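Local coordinates for pectate lyase (Bacillus, PDB 3VMW), which probably cleaves pectate chains as a polysaccharide lyase of family 1, a secreted enzyme of carbohydrate breakdown, and holds galacturonic acid units in this crystal, at residues Y51-I56 and I84-N89; R98-H103 and V125-K130; H198-N203 and Y222-N227; S233-R238 and S271-Y276. All coordinates share one frame; numbering follows the deposited sequence.

Contact 1 of 4, residues Y51-I56 and I84-N89; sequences YVNGTI and IGVGTN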
loop_
_atom_site.group_PDB
_atom_site.type_symbol
_atom_site.label_atom_id
_atom_site.label_comp_id
_atom_site.label_asym_id
_atom_site.label_seq_id
_atom_site.Cartn_x
_atom_site.Cartn_y
_atom_site.Cartn_z
ATOM N N TYR A 51 -13.021 -14.444 -6.186
ATOM C CA TYR A 51 -12.355 -15.158 -5.120
ATOM C C TYR A 51 -11.192 -15.945 -5.678
ATOM O O TYR A 51 -11.348 -16.797 -6.578
ATOM C CB TYR A 51 -13.335 -16.088 -4.384
ATOM C CG TYR A 51 -14.289 -15.339 -3.485
ATOM C CD1 TYR A 51 -13.847 -14.765 -2.296
ATOM C CD2 TYR A 51 -15.637 -15.214 -3.813
ATOM C CE1 TYR A 51 -14.716 -14.081 -1.465
ATOM C CE2 TYR A 51 -16.511 -14.529 -2.994
ATOM C CZ TYR A 51 -16.041 -13.967 -1.815
ATOM O OH TYR A 51 -16.895 -13.288 -0.979
ATOM N N VAL A 52 -10.012 -15.638 -5.170
ATOM C CA VAL A 52 -8.806 -16.269 -5.675
ATOM C C VAL A 52 -8.459 -17.495 -4.855
ATOM O O VAL A 52 -8.181 -17.395 -3.646
ATOM C CB VAL A 52 -7.643 -15.319 -5.687
ATOM C CG1 VAL A 52 -6.408 -16.010 -6.268
ATOM C CG2 VAL A 52 -8.022 -14.081 -6.487
ATOM N N ASN A 53 -8.500 -18.652 -5.513
ATOM C CA ASN A 53 -8.235 -19.916 -4.850
ATOM C C ASN A 53 -7.298 -20.777 -5.699
ATOM O O ASN A 53 -7.741 -21.628 -6.467
ATOM C CB ASN A 53 -9.539 -20.663 -4.616
ATOM C CG ASN A 53 -9.331 -21.986 -3.904
ATOM O OD1 ASN A 53 -8.531 -22.081 -2.968
ATOM N ND2 ASN A 53 -10.053 -23.012 -4.340
ATOM N N GLY A 54 -6.003 -20.545 -5.540
ATOM C CA GLY A 54 -4.960 -21.189 -6.320
ATOM C C GLY A 54 -3.802 -20.193 -6.347
ATOM O O GLY A 54 -3.889 -19.132 -5.741
ATOM N N THR A 55 -2.723 -20.546 -7.033
ATOM C CA THR A 55 -1.536 -19.719 -7.117
ATOM C C THR A 55 -1.522 -19.085 -8.507
ATOM O O THR A 55 -1.450 -19.796 -9.525
ATOM C CB THR A 55 -0.275 -20.589 -6.931
ATOM O OG1 THR A 55 -0.310 -21.203 -5.641
ATOM C CG2 THR A 55 0.989 -19.762 -7.039
ATOM N N ILE A 56 -1.634 -17.762 -8.536
ATOM C CA ILE A 56 -1.616 -16.993 -9.781
ATOM C C ILE A 56 -0.146 -16.763 -10.096
ATOM O O ILE A 56 0.607 -16.360 -9.210
ATOM C CB ILE A 56 -2.320 -15.620 -9.597
ATOM C CG1 ILE A 56 -3.680 -15.810 -8.941
ATOM C CG2 ILE A 56 -2.454 -14.848 -10.973
ATOM C CD1 ILE A 56 -4.577 -16.920 -9.671
ATOM N N ILE A 84 -10.516 -11.141 -3.718
ATOM C CA ILE A 84 -10.436 -11.637 -2.345
ATOM C C ILE A 84 -9.895 -13.042 -2.324
ATOM O O ILE A 84 -10.383 -13.913 -3.017
ATOM C CB ILE A 84 -11.833 -11.635 -1.659
ATOM C CG1 ILE A 84 -12.451 -10.243 -1.754
ATOM C CG2 ILE A 84 -11.751 -12.107 -0.191
ATOM C CD1 ILE A 84 -13.788 -10.139 -1.030
ATOM N N GLY A 85 -8.874 -13.265 -1.517
ATOM C CA GLY A 85 -8.333 -14.602 -1.370
ATOM C C GLY A 85 -9.197 -15.504 -0.519
ATOM O O GLY A 85 -9.878 -15.055 0.404
ATOM N N VAL A 86 -9.151 -16.796 -0.829
ATOM C CA VAL A 86 -9.885 -17.820 -0.074
ATOM C C VAL A 86 -8.946 -18.478 0.945
ATOM O O VAL A 86 -7.947 -19.091 0.567
ATOM C CB VAL A 86 -10.453 -18.888 -1.039
ATOM C CG1 VAL A 86 -11.256 -19.953 -0.290
ATOM C CG2 VAL A 86 -11.292 -18.223 -2.109
ATOM N N GLY A 87 -9.262 -18.349 2.235
ATOM C CA GLY A 87 -8.407 -18.895 3.280
ATOM C C GLY A 87 -6.984 -18.365 3.119
ATOM O O GLY A 87 -6.753 -17.154 3.021
ATOM N N THR A 88 -6.019 -19.271 3.120
ATOM C CA THR A 88 -4.627 -18.879 2.960
ATOM C C THR A 88 -4.186 -19.230 1.540
ATOM O O THR A 88 -2.987 -19.284 1.232
ATOM C CB THR A 88 -3.717 -19.582 3.998
ATOM O OG1 THR A 88 -3.906 -20.997 3.923
ATOM C CG2 THR A 88 -4.057 -19.129 5.417
ATOM N N ASN A 89 -5.172 -19.434 0.671
ATOM C CA ASN A 89 -4.903 -19.880 -0.694
ATOM C C ASN A 89 -5.035 -18.842 -1.791
ATOM O O ASN A 89 -5.069 -19.193 -2.960
ATOM C CB ASN A 89 -5.818 -21.040 -1.039
ATOM C CG ASN A 89 -5.078 -22.321 -1.090
ATOM O OD1 ASN A 89 -4.439 -22.637 -2.100
ATOM N ND2 ASN A 89 -5.106 -23.060 0.014
#
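Tyr51 and Ile84 run side by side and point the same way from paired parallel strands of the pectate lyase beta-helix. With CG anti to the carbonyl carbon (chi1 -74°), the Tyr51 ring lies alongside Ile84, and its atom CD1 comes 3.8 Å from Ile84 CB while CE1 rests near Ile84 CG2. Val86 is the next apolar neighbour: its CG2 branch meets Tyr51 CB at 3.7 Å and also touches Asn53 CB. Asn53 and Asn89 cross with amide planes 75° apart, OD1 of Asn53 lying 3.5 Å from CB of Asn89. Three backbone bonds fix this arrangement: Val52 N to Ile84 O (2.8 Å), Val86 N to Val52 O (3.0 Å) and, at the corner, Gly54 N to Asn89 O (3.1 Å). A type II' turn from Val86 to Asn89 delivers that last carbonyl. Replacing Tyr51 by an alanine would probably leave Ile84 CB and CG2 without their ring partner and open a gap beside Tyr24, whose ring also meets that of Tyr51. The chemistry is thus divided: backbone amides set the strand pairing and bind across the corner, whereas apolar contacts between Tyr51, Ile84 and Val86 line one side of the strand pair.

Contact 2 of 4, residues R98-H103 and V125-K130; sequences RLSNAH and VTDDSK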
loop_
_atom_site.group_PDB
_atom_site.type_symbol
_atom_site.label_atom_id
_atom_site.label_comp_id
_atom_site.label_asym_id
_atom_site.label_seq_id
_atom_site.Cartn_x
_atom_site.Cartn_y
_atom_site.Cartn_z
ATOM N N ARG A 98 -2.064 -4.438 -11.184
ATOM C CA ARG A 98 -2.030 -2.990 -11.476
ATOM C C ARG A 98 -3.446 -2.411 -11.556
ATOM O O ARG A 98 -4.286 -2.915 -12.320
ATOM C CB ARG A 98 -1.282 -2.679 -12.780
ATOM C CG ARG A 98 -1.118 -1.140 -13.002
ATOM C CD ARG A 98 -0.238 -0.829 -14.214
ATOM N NE ARG A 98 -0.828 -1.423 -15.417
ATOM C CZ ARG A 98 -0.196 -1.543 -16.576
ATOM N NH1 ARG A 98 -0.823 -2.103 -17.609
ATOM N NH2 ARG A 98 1.052 -1.118 -16.703
ATOM N N LEU A 99 -3.719 -1.371 -10.760
ATOM C CA LEU A 99 -4.981 -0.630 -10.876
ATOM C C LEU A 99 -4.732 0.624 -11.707
ATOM O O LEU A 99 -3.941 1.493 -11.280
ATOM C CB LEU A 99 -5.529 -0.198 -9.512
ATOM C CG LEU A 99 -5.666 -1.227 -8.374
ATOM C CD1 LEU A 99 -6.612 -0.733 -7.263
ATOM C CD2 LEU A 99 -6.099 -2.518 -8.865
ATOM N N SER A 100 -5.391 0.722 -12.868
ATOM C CA SER A 100 -5.274 1.934 -13.702
ATOM C C SER A 100 -6.645 2.557 -13.884
ATOM O O SER A 100 -7.549 1.946 -14.487
ATOM C CB SER A 100 -4.723 1.648 -15.121
ATOM O OG SER A 100 -3.588 0.814 -15.080
ATOM N N ASN A 101 -6.785 3.777 -13.390
ATOM C CA ASN A 101 -8.049 4.497 -13.433
ATOM C C ASN A 101 -9.163 3.595 -12.929
ATOM O O ASN A 101 -10.243 3.507 -13.534
ATOM C CB ASN A 101 -8.340 5.034 -14.848
ATOM C CG ASN A 101 -9.342 6.165 -14.829
ATOM O OD1 ASN A 101 -9.771 6.574 -13.768
ATOM N ND2 ASN A 101 -9.732 6.665 -16.006
ATOM N N ALA A 102 -8.873 2.927 -11.804
ATOM C CA ALA A 102 -9.788 1.945 -11.209
ATOM C C ALA A 102 -10.427 2.590 -9.977
ATOM O O ALA A 102 -9.735 3.181 -9.136
ATOM C CB ALA A 102 -9.030 0.690 -10.818
ATOM N N HIS A 103 -11.743 2.493 -9.896
ATOM C CA HIS A 103 -12.512 3.183 -8.868
ATOM C C HIS A 103 -13.371 2.187 -8.094
ATOM O O HIS A 103 -14.024 1.310 -8.677
ATOM C CB HIS A 103 -13.389 4.268 -9.509
ATOM C CG HIS A 103 -12.601 5.401 -10.088
ATOM N ND1 HIS A 103 -11.776 5.252 -11.188
ATOM C CD2 HIS A 103 -12.480 6.690 -9.700
ATOM C CE1 HIS A 103 -11.195 6.410 -11.462
ATOM N NE2 HIS A 103 -11.619 7.302 -10.585
ATOM N N VAL A 125 -0.960 1.317 -7.810
ATOM C CA VAL A 125 -2.241 2.041 -7.869
ATOM C C VAL A 125 -1.969 3.346 -8.626
ATOM O O VAL A 125 -1.263 4.207 -8.124
ATOM C CB VAL A 125 -2.757 2.374 -6.460
ATOM C CG1 VAL A 125 -4.149 2.986 -6.558
ATOM C CG2 VAL A 125 -2.829 1.075 -5.549
ATOM N N THR A 126 -2.492 3.477 -9.845
ATOM C CA THR A 126 -2.014 4.531 -10.742
ATOM C C THR A 126 -3.131 5.096 -11.650
ATOM O O THR A 126 -4.297 4.712 -11.518
ATOM C CB THR A 126 -0.753 4.073 -11.564
ATOM O OG1 THR A 126 -0.189 5.206 -12.228
ATOM C CG2 THR A 126 -1.093 2.982 -12.639
ATOM N N ASP A 127 -2.767 6.044 -12.511
ATOM C CA ASP A 127 -3.682 6.643 -13.474
ATOM C C ASP A 127 -5.013 7.090 -12.864
ATOM O O ASP A 127 -6.074 6.778 -13.398
ATOM C CB ASP A 127 -3.923 5.664 -14.649
ATOM C CG ASP A 127 -2.626 5.291 -15.367
ATOM O OD1 ASP A 127 -1.729 6.164 -15.459
ATOM O OD2 ASP A 127 -2.499 4.134 -15.814
ATOM N N ASP A 128 -4.943 7.861 -11.778
ATOM C CA ASP A 128 -6.137 8.474 -11.179
ATOM C C ASP A 128 -7.129 7.457 -10.606
ATOM O O ASP A 128 -8.337 7.722 -10.560
ATOM C CB ASP A 128 -6.847 9.361 -12.211
ATOM C CG ASP A 128 -5.918 10.448 -12.788
ATOM O OD1 ASP A 128 -6.061 11.622 -12.387
ATOM O OD2 ASP A 128 -5.036 10.135 -13.631
ATOM N N SER A 129 -6.631 6.296 -10.186
ATOM C CA SER A 129 -7.474 5.371 -9.424
ATOM C C SER A 129 -7.919 6.023 -8.108
ATOM O O SER A 129 -7.132 6.766 -7.491
ATOM C CB SER A 129 -6.698 4.093 -9.111
ATOM O OG SER A 129 -6.406 3.345 -10.291
ATOM N N LYS A 130 -9.154 5.757 -7.677
ATOM C CA LYS A 130 -9.669 6.334 -6.421
ATOM C C LYS A 130 -10.564 5.334 -5.691
ATOM O O LYS A 130 -11.211 4.477 -6.315
ATOM C CB LYS A 130 -10.505 7.598 -6.661
ATOM C CG LYS A 130 -9.774 8.816 -7.286
ATOM C CD LYS A 130 -10.863 9.686 -7.899
ATOM C CE LYS A 130 -10.530 11.167 -7.941
ATOM N NZ LYS A 130 -9.289 11.469 -8.655
#
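Thr126 O is gripped by three donors: Asn101 N across the contact at 3.3 Å, and Ser129 N and Ser129 OG from its own turn. The hydroxyl is the closest of them, with Ser129 OG 2.8 Å from Thr126 O and in the carbonyl plane, whereas Asn101 N is tilted 28° from that plane. Because Ser129 OG donates to Thr126 O, it can accept in turn, and Ala102 N points at it over 2.9 Å with a nearly straight N-H...O angle of 173°. A chi1 of -67°, which sets OG anti to the carbonyl carbon of Ser129, brings the oxygen between the two backbones.

This relay bridges a break in the parallel pairing of the beta-helix. Before it, Leu99 pairs with Val125 and Ser100 with Thr126, and Thr126 N binds Leu99 O at 2.8 Å; beyond the type I' turn from Thr126 to Ser129, the register has moved by one and His103 pairs with Lys130. There, Lys130 N donates to Ala102 O. The two side chains lie alongside, His103 NE2 being 3.7 Å from Lys130 CD, while Lys130 N sits over one ring face. ND1 of His103 makes a weak bond to Asn101 O. The guanidinium of Arg98 turns elsewhere, to salt bridges with Glu119 and Asp67.

Chemically, one serine hydroxyl takes the place of a regular strand-to-strand bond: it accepts from Ala102 N of the facing strand and donates to Thr126 O of its own turn, keeping buried backbone groups paired where the register slips.

Contact 3 of 4, residues H198-N203 and Y222-N227; sequences HNYFNN and YFKDIN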
loop_
_atom_site.group_PDB
_atom_site.type_symbol
_atom_site.label_atom_id
_atom_site.label_comp_id
_atom_site.label_asym_id
_atom_site.label_seq_id
_atom_site.Cartn_x
_atom_site.Cartn_y
_atom_site.Cartn_z
ATOM N N HIS A 198 -2.800 -0.153 11.175
ATOM C CA HIS A 198 -2.737 -1.566 11.575
ATOM C C HIS A 198 -1.962 -2.472 10.629
ATOM O O HIS A 198 -2.248 -3.664 10.550
ATOM C CB HIS A 198 -4.150 -2.127 11.849
ATOM C CG HIS A 198 -4.783 -1.504 13.050
ATOM N ND1 HIS A 198 -5.629 -0.422 12.966
ATOM C CD2 HIS A 198 -4.652 -1.784 14.371
ATOM C CE1 HIS A 198 -6.009 -0.069 14.182
ATOM N NE2 HIS A 198 -5.420 -0.873 15.052
ATOM N N ASN A 199 -0.958 -1.916 9.955
ATOM C CA ASN A 199 -0.071 -2.738 9.124
ATOM C C ASN A 199 1.125 -3.195 9.934
ATOM O O ASN A 199 1.502 -2.541 10.894
ATOM C CB ASN A 199 0.425 -1.950 7.901
ATOM C CG ASN A 199 -0.725 -1.530 6.992
ATOM O OD1 ASN A 199 -1.295 -2.353 6.288
ATOM N ND2 ASN A 199 -1.076 -0.230 7.021
ATOM N N TYR A 200 1.697 -4.321 9.544
ATOM C CA TYR A 200 2.953 -4.816 10.095
ATOM C C TYR A 200 4.015 -4.563 9.029
ATOM O O TYR A 200 3.917 -5.121 7.918
ATOM C CB TYR A 200 2.832 -6.315 10.303
ATOM C CG TYR A 200 4.017 -6.995 10.994
ATOM C CD1 TYR A 200 4.658 -6.401 12.051
ATOM C CD2 TYR A 200 4.475 -8.261 10.570
ATOM C CE1 TYR A 200 5.707 -7.043 12.729
ATOM C CE2 TYR A 200 5.548 -8.913 11.221
ATOM C CZ TYR A 200 6.150 -8.293 12.312
ATOM O OH TYR A 200 7.197 -8.903 12.993
ATOM N N PHE A 201 5.011 -3.731 9.352
ATOM C CA PHE A 201 6.103 -3.382 8.449
ATOM C C PHE A 201 7.375 -3.958 9.049
ATOM O O PHE A 201 7.859 -3.456 10.075
ATOM C CB PHE A 201 6.260 -1.857 8.384
ATOM C CG PHE A 201 5.049 -1.112 7.850
ATOM C CD1 PHE A 201 4.567 -1.344 6.553
ATOM C CD2 PHE A 201 4.436 -0.123 8.627
ATOM C CE1 PHE A 201 3.477 -0.600 6.050
ATOM C CE2 PHE A 201 3.357 0.638 8.139
ATOM C CZ PHE A 201 2.879 0.401 6.839
ATOM N N ASN A 202 7.904 -5.038 8.468
ATOM C CA ASN A 202 8.897 -5.855 9.182
ATOM C C ASN A 202 10.053 -6.279 8.270
ATOM O O ASN A 202 9.829 -6.893 7.212
ATOM C CB ASN A 202 8.235 -7.109 9.783
ATOM C CG ASN A 202 9.229 -8.012 10.466
ATOM O OD1 ASN A 202 10.020 -7.574 11.298
ATOM N ND2 ASN A 202 9.204 -9.282 10.115
ATOM N N ASN A 203 11.271 -5.953 8.684
ATOM C CA ASN A 203 12.469 -6.374 7.959
ATOM C C ASN A 203 12.514 -5.775 6.561
ATOM O O ASN A 203 12.549 -6.495 5.558
ATOM C CB ASN A 203 12.597 -7.903 7.876
ATOM C CG ASN A 203 13.996 -8.339 7.355
ATOM O OD1 ASN A 203 14.981 -7.661 7.621
ATOM N ND2 ASN A 203 14.065 -9.443 6.586
ATOM N N TYR A 222 2.746 -1.229 13.180
ATOM C CA TYR A 222 3.872 -1.771 13.929
ATOM C C TYR A 222 5.055 -1.836 12.945
ATOM O O TYR A 222 5.036 -2.610 11.982
ATOM C CB TYR A 222 3.455 -3.169 14.412
ATOM C CG TYR A 222 4.486 -3.951 15.228
ATOM C CD1 TYR A 222 5.577 -3.329 15.824
ATOM C CD2 TYR A 222 4.322 -5.313 15.417
ATOM C CE1 TYR A 222 6.500 -4.063 16.577
ATOM C CE2 TYR A 222 5.224 -6.059 16.133
ATOM C CZ TYR A 222 6.311 -5.432 16.718
ATOM O OH TYR A 222 7.161 -6.220 17.452
ATOM N N PHE A 223 6.045 -0.968 13.150
ATOM C CA PHE A 223 7.248 -0.919 12.341
ATOM C C PHE A 223 8.328 -1.689 13.109
ATOM O O PHE A 223 8.558 -1.413 14.315
ATOM C CB PHE A 223 7.742 0.540 12.214
ATOM C CG PHE A 223 6.804 1.466 11.487
ATOM C CD1 PHE A 223 7.105 1.909 10.201
ATOM C CD2 PHE A 223 5.673 1.969 12.109
ATOM C CE1 PHE A 223 6.247 2.797 9.544
ATOM C CE2 PHE A 223 4.813 2.858 11.452
ATOM C CZ PHE A 223 5.104 3.271 10.165
ATOM N N LYS A 224 9.001 -2.645 12.448
ATOM C CA LYS A 224 9.995 -3.465 13.133
ATOM C C LYS A 224 11.146 -3.812 12.215
ATOM O O LYS A 224 10.925 -4.238 11.056
ATOM C CB LYS A 224 9.356 -4.769 13.621
ATOM C CG LYS A 224 10.281 -5.721 14.396
ATOM C CD LYS A 224 9.497 -7.012 14.698
ATOM C CE LYS A 224 10.296 -8.005 15.502
ATOM N NZ LYS A 224 9.515 -9.269 15.628
ATOM N N ASP A 225 12.357 -3.627 12.729
ATOM C CA ASP A 225 13.561 -4.056 12.017
ATOM C C ASP A 225 13.609 -3.399 10.644
ATOM O O ASP A 225 13.683 -4.071 9.607
ATOM C CB ASP A 225 13.616 -5.582 11.919
ATOM C CG ASP A 225 13.880 -6.240 13.260
ATOM O OD1 ASP A 225 14.313 -5.526 14.208
ATOM O OD2 ASP A 225 13.652 -7.471 13.372
ATOM N N ILE A 226 13.539 -2.072 10.636
ATOM C CA ILE A 226 13.636 -1.334 9.369
ATOM C C ILE A 226 15.077 -0.849 9.248
ATOM O O ILE A 226 15.557 -0.063 10.064
ATOM C CB ILE A 226 12.693 -0.113 9.331
ATOM C CG1 ILE A 226 11.257 -0.495 9.720
ATOM C CG2 ILE A 226 12.734 0.610 7.959
ATOM C CD1 ILE A 226 10.526 -1.226 8.714
ATOM N N ASN A 227 15.771 -1.320 8.233
ATOM C CA ASN A 227 17.219 -1.165 8.189
ATOM C C ASN A 227 17.728 0.267 7.998
ATOM O O ASN A 227 18.664 0.679 8.691
ATOM C CB ASN A 227 17.810 -2.073 7.117
ATOM C CG ASN A 227 19.326 -2.105 7.155
ATOM O OD1 ASN A 227 19.910 -2.596 8.116
ATOM N ND2 ASN A 227 19.975 -1.596 6.087
HETATM O O HOH W 1 12.356 -8.953 11.875
HETATM O O HOH W 2 16.253 -5.303 8.709
#
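Phe201 and Phe223 meet on one face of a parallel beta-helix sheet, in which strands 200-202 and 222-226 run in register with axes 4.7 Å apart and only 6° between their directions. Phe201 CD2 lies over the rim of one face of the Phe223 ring, 3.6 Å from Phe223 CE1, with the ring planes inclined at 44°. With CG anti to the carbonyl carbon in both, the two side chains lie side by side and point the same way, as in a ladder of like residues on successive coils. On the other face Tyr200 and Tyr222 form a second oblique pair, Tyr200 CE1 standing 3.5 Å from Tyr222 CD2. The extended Lys224 chain crosses at the edge of the Tyr200 ring, its CD 3.4 Å from Tyr200 OH.

Backbone bonds position these layers. Phe201 N points almost straight at Tyr222 O (178° at the hydrogen), flanked by Tyr222 N to Asn199 O and Lys224 N to Phe201 O, with Asn203 N to Lys224 O closing the series. Farther out, Phe223 stacks on Phe246 and the Phe201 ring meets Phe172, extending the aromatic row over neighbouring strands; Asn202 ND2 and Asn203 ND2 bind Glu173 and Asn174. At the polar rim, one water donates to Asn202 OD1 at 2.8 Å and to Asp225 OD2, while a second donates to Asn203 OD1 at 2.9 Å and to Asp225 O.

Contact 4 of 4, residues S233-R238 and S271-Y276; sequences SRVGAR and SPSTGY. With ADA (alpha-D-galactopyranuronic acid), chain B; SO4 (sulfate ion), chain D.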
loop_
_atom_site.group_PDB
_atom_site.type_symbol
_atom_site.label_atom_id
_atom_site.label_comp_id
_atom_site.label_asym_id
_atom_site.label_seq_id
_atom_site.Cartn_x
_atom_site.Cartn_y
_atom_site.Cartn_z
ATOM N N SER A 233 9.174 11.986 4.254
ATOM C CA SER A 233 8.157 12.955 3.876
ATOM C C SER A 233 8.830 14.054 3.067
ATOM O O SER A 233 9.693 14.738 3.564
ATOM C CB SER A 233 7.470 13.536 5.120
ATOM O OG SER A 233 6.483 14.498 4.781
ATOM N N ARG A 234 8.429 14.184 1.806
ATOM C CA ARG A 234 9.154 15.019 0.840
ATOM C C ARG A 234 8.243 16.013 0.133
ATOM O O ARG A 234 7.027 15.795 0.023
ATOM C CB ARG A 234 9.795 14.109 -0.214
ATOM C CG ARG A 234 10.955 13.290 0.341
ATOM C CD ARG A 234 11.121 11.975 -0.415
ATOM N NE ARG A 234 11.853 12.154 -1.681
ATOM C CZ ARG A 234 12.675 11.240 -2.200
ATOM N NH1 ARG A 234 13.325 11.483 -3.335
ATOM N NH2 ARG A 234 12.839 10.066 -1.579
ATOM N N VAL A 235 8.844 17.096 -0.356
ATOM C CA VAL A 235 8.127 18.075 -1.163
ATOM C C VAL A 235 6.696 18.392 -0.719
ATOM O O VAL A 235 5.753 18.299 -1.516
ATOM C CB VAL A 235 8.202 17.769 -2.706
ATOM C CG1 VAL A 235 9.561 18.203 -3.252
ATOM C CG2 VAL A 235 7.936 16.297 -3.035
ATOM N N GLY A 236 6.557 18.818 0.541
ATOM C CA GLY A 236 5.315 19.396 1.013
ATOM C C GLY A 236 4.284 18.356 1.435
ATOM O O GLY A 236 3.174 18.702 1.842
ATOM N N ALA A 237 4.630 17.082 1.327
ATOM C CA ALA A 237 3.827 16.060 1.992
ATOM C C ALA A 237 3.511 16.429 3.440
ATOM O O ALA A 237 4.310 17.124 4.117
ATOM C CB ALA A 237 4.545 14.680 1.954
ATOM N N ARG A 238 2.360 15.947 3.934
ATOM C CA ARG A 238 1.993 16.124 5.335
ATOM C C ARG A 238 1.571 14.780 5.865
ATOM O O ARG A 238 0.580 14.204 5.399
ATOM C CB ARG A 238 0.834 17.098 5.515
ATOM C CG ARG A 238 1.132 18.527 4.987
ATOM C CD ARG A 238 0.031 19.513 5.345
ATOM N NE ARG A 238 -1.252 19.184 4.715
ATOM C CZ ARG A 238 -2.390 19.837 4.964
ATOM N NH1 ARG A 238 -3.515 19.495 4.342
ATOM N NH2 ARG A 238 -2.410 20.836 5.854
ATOM N N SER A 271 14.734 14.742 -3.473
ATOM C CA SER A 271 13.749 15.792 -3.681
ATOM C C SER A 271 14.294 17.152 -3.187
ATOM O O SER A 271 15.078 17.222 -2.252
ATOM C CB SER A 271 12.394 15.453 -3.032
ATOM O OG SER A 271 11.875 14.214 -3.551
ATOM N N PRO A 272 13.851 18.236 -3.829
ATOM C CA PRO A 272 14.417 19.577 -3.584
ATOM C C PRO A 272 14.004 20.198 -2.250
ATOM O O PRO A 272 14.702 21.077 -1.795
ATOM C CB PRO A 272 13.902 20.412 -4.767
ATOM C CG PRO A 272 12.721 19.643 -5.320
ATOM C CD PRO A 272 12.990 18.176 -5.026
ATOM N N SER A 273 12.912 19.748 -1.631
ATOM C CA SER A 273 12.454 20.359 -0.375
ATOM C C SER A 273 11.778 19.311 0.506
ATOM O O SER A 273 11.408 18.242 0.043
ATOM C CB SER A 273 11.492 21.538 -0.629
ATOM O OG SER A 273 10.276 21.103 -1.229
ATOM N N THR A 274 11.620 19.638 1.777
ATOM C CA THR A 274 11.155 18.673 2.765
ATOM C C THR A 274 9.645 18.528 2.708
ATOM O O THR A 274 8.957 19.418 2.206
ATOM C CB THR A 274 11.520 19.151 4.189
ATOM O OG1 THR A 274 11.274 18.101 5.128
ATOM C CG2 THR A 274 10.687 20.359 4.574
ATOM N N GLY A 275 9.144 17.414 3.240
ATOM C CA GLY A 275 7.742 17.286 3.633
ATOM C C GLY A 275 7.618 17.566 5.137
ATOM O O GLY A 275 8.603 17.958 5.760
ATOM N N TYR A 276 6.426 17.380 5.712
ATOM C CA TYR A 276 6.154 17.778 7.102
ATOM C C TYR A 276 5.545 16.604 7.824
ATOM O O TYR A 276 5.073 15.675 7.166
ATOM C CB TYR A 276 5.201 18.971 7.132
ATOM C CG TYR A 276 5.811 20.129 6.403
ATOM C CD1 TYR A 276 6.686 20.987 7.042
ATOM C CD2 TYR A 276 5.596 20.302 5.033
ATOM C CE1 TYR A 276 7.283 22.039 6.356
ATOM C CE2 TYR A 276 6.170 21.355 4.354
ATOM C CZ TYR A 276 7.030 22.207 5.019
ATOM O OH TYR A 276 7.629 23.225 4.322
HETATM C C1 ADA B . 16.286 4.831 -3.802
HETATM C C2 ADA B . 16.324 4.622 -5.309
HETATM C C3 ADA B . 16.686 5.879 -6.024
HETATM C C4 ADA B . 15.868 7.015 -5.676
HETATM C C5 ADA B . 15.803 7.201 -4.164
HETATM C C6 ADA B . 14.895 8.237 -3.689
HETATM O O2 ADA B . 17.294 3.643 -5.525
HETATM O O3 ADA B . 16.564 5.626 -7.451
HETATM O O4 ADA B . 14.545 6.762 -6.156
HETATM O O5 ADA B . 15.479 5.933 -3.455
HETATM O O6B ADA B . 14.913 9.382 -4.211
HETATM O O6A ADA B . 14.134 8.018 -2.688
HETATM S S SO4 D . -6.365 21.613 5.499
HETATM O O1 SO4 D . -6.546 20.945 4.209
HETATM O O2 SO4 D . -6.264 20.607 6.563
HETATM O O3 SO4 D . -5.146 22.414 5.448
HETATM O O4 SO4 D . -7.493 22.498 5.769
#
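Gly275 presses into the type I' turn from Arg234 to Ala237, where a parallel beta-helix strand ends and the loop 271-276 packs against its last residues. This is the tight part. Gly275 N binds Ser233 O at 2.8 Å from above the carbonyl plane, and a side chain modelled on Gly275 would run into Ser233 OG and Arg234 N. Val235 N to Ser273 O, Gly236 N to Thr274 O and Tyr276 N to Ala237 O (2.7 Å) continue the backbone seam. With its OG anti to the backbone N (chi1 179°), Ser233 donates to Tyr276 O over 3.0 Å.

Contacts are sparser toward Pro272, an exposed residue whose CD merely touches Val235 CG1 at 3.9 Å. The Tyr276 ring has its edge to Gly236 CA.

Polar side chains extend from both ends of the seam. At one end Arg238 reaches a sulfate, probably from the crystallisation liquor, by NH2 to O3 and a weak NH1 to O1 bond, and forms a salt bridge to Asp215. At the other, Ser271 OG, itself bonded to Asp185, lies in the guanidinium plane of Arg234 and takes its NE at 2.8 Å and its NH1 side-on, fixing the rotation of the guanidinium. Arg234 NH1 and NH2 then bind the carboxylate of a galacturonic acid, which Arg207 also holds. A methionine in place of Arg234 would probably leave the sugar carboxylate without two of its donors and Ser271 OG without its guanidinium mate. Of those two sugar bonds, Arg234 NH1 to ADA O6B measures 2.8 Å and Arg234 NH2 to ADA O6A 2.7 Å.

How the contacts relate
The four contacts follow one another along the chain, each closing before the next opens, and each joins segments from successive passes of the parallel beta-helix. Contacts 1 and 2, with centres about 22 Å apart, are linked through neighbouring strands 78-86 and 97-103. Contact 3 joins adjacent strands 200-202 and 222-226 of a nine-stranded parallel sheet, its centre about 26 Å from that of contact 2 and across the chain's centre from it. Strand 231-234 then follows strand 222-226 into contact 4. Contacts 1 and 4 lie farthest apart, about 38 Å between centres. None touches another; each is a separate example of the parallel coiling that recurs along the protein, with sugar binding at contact 4.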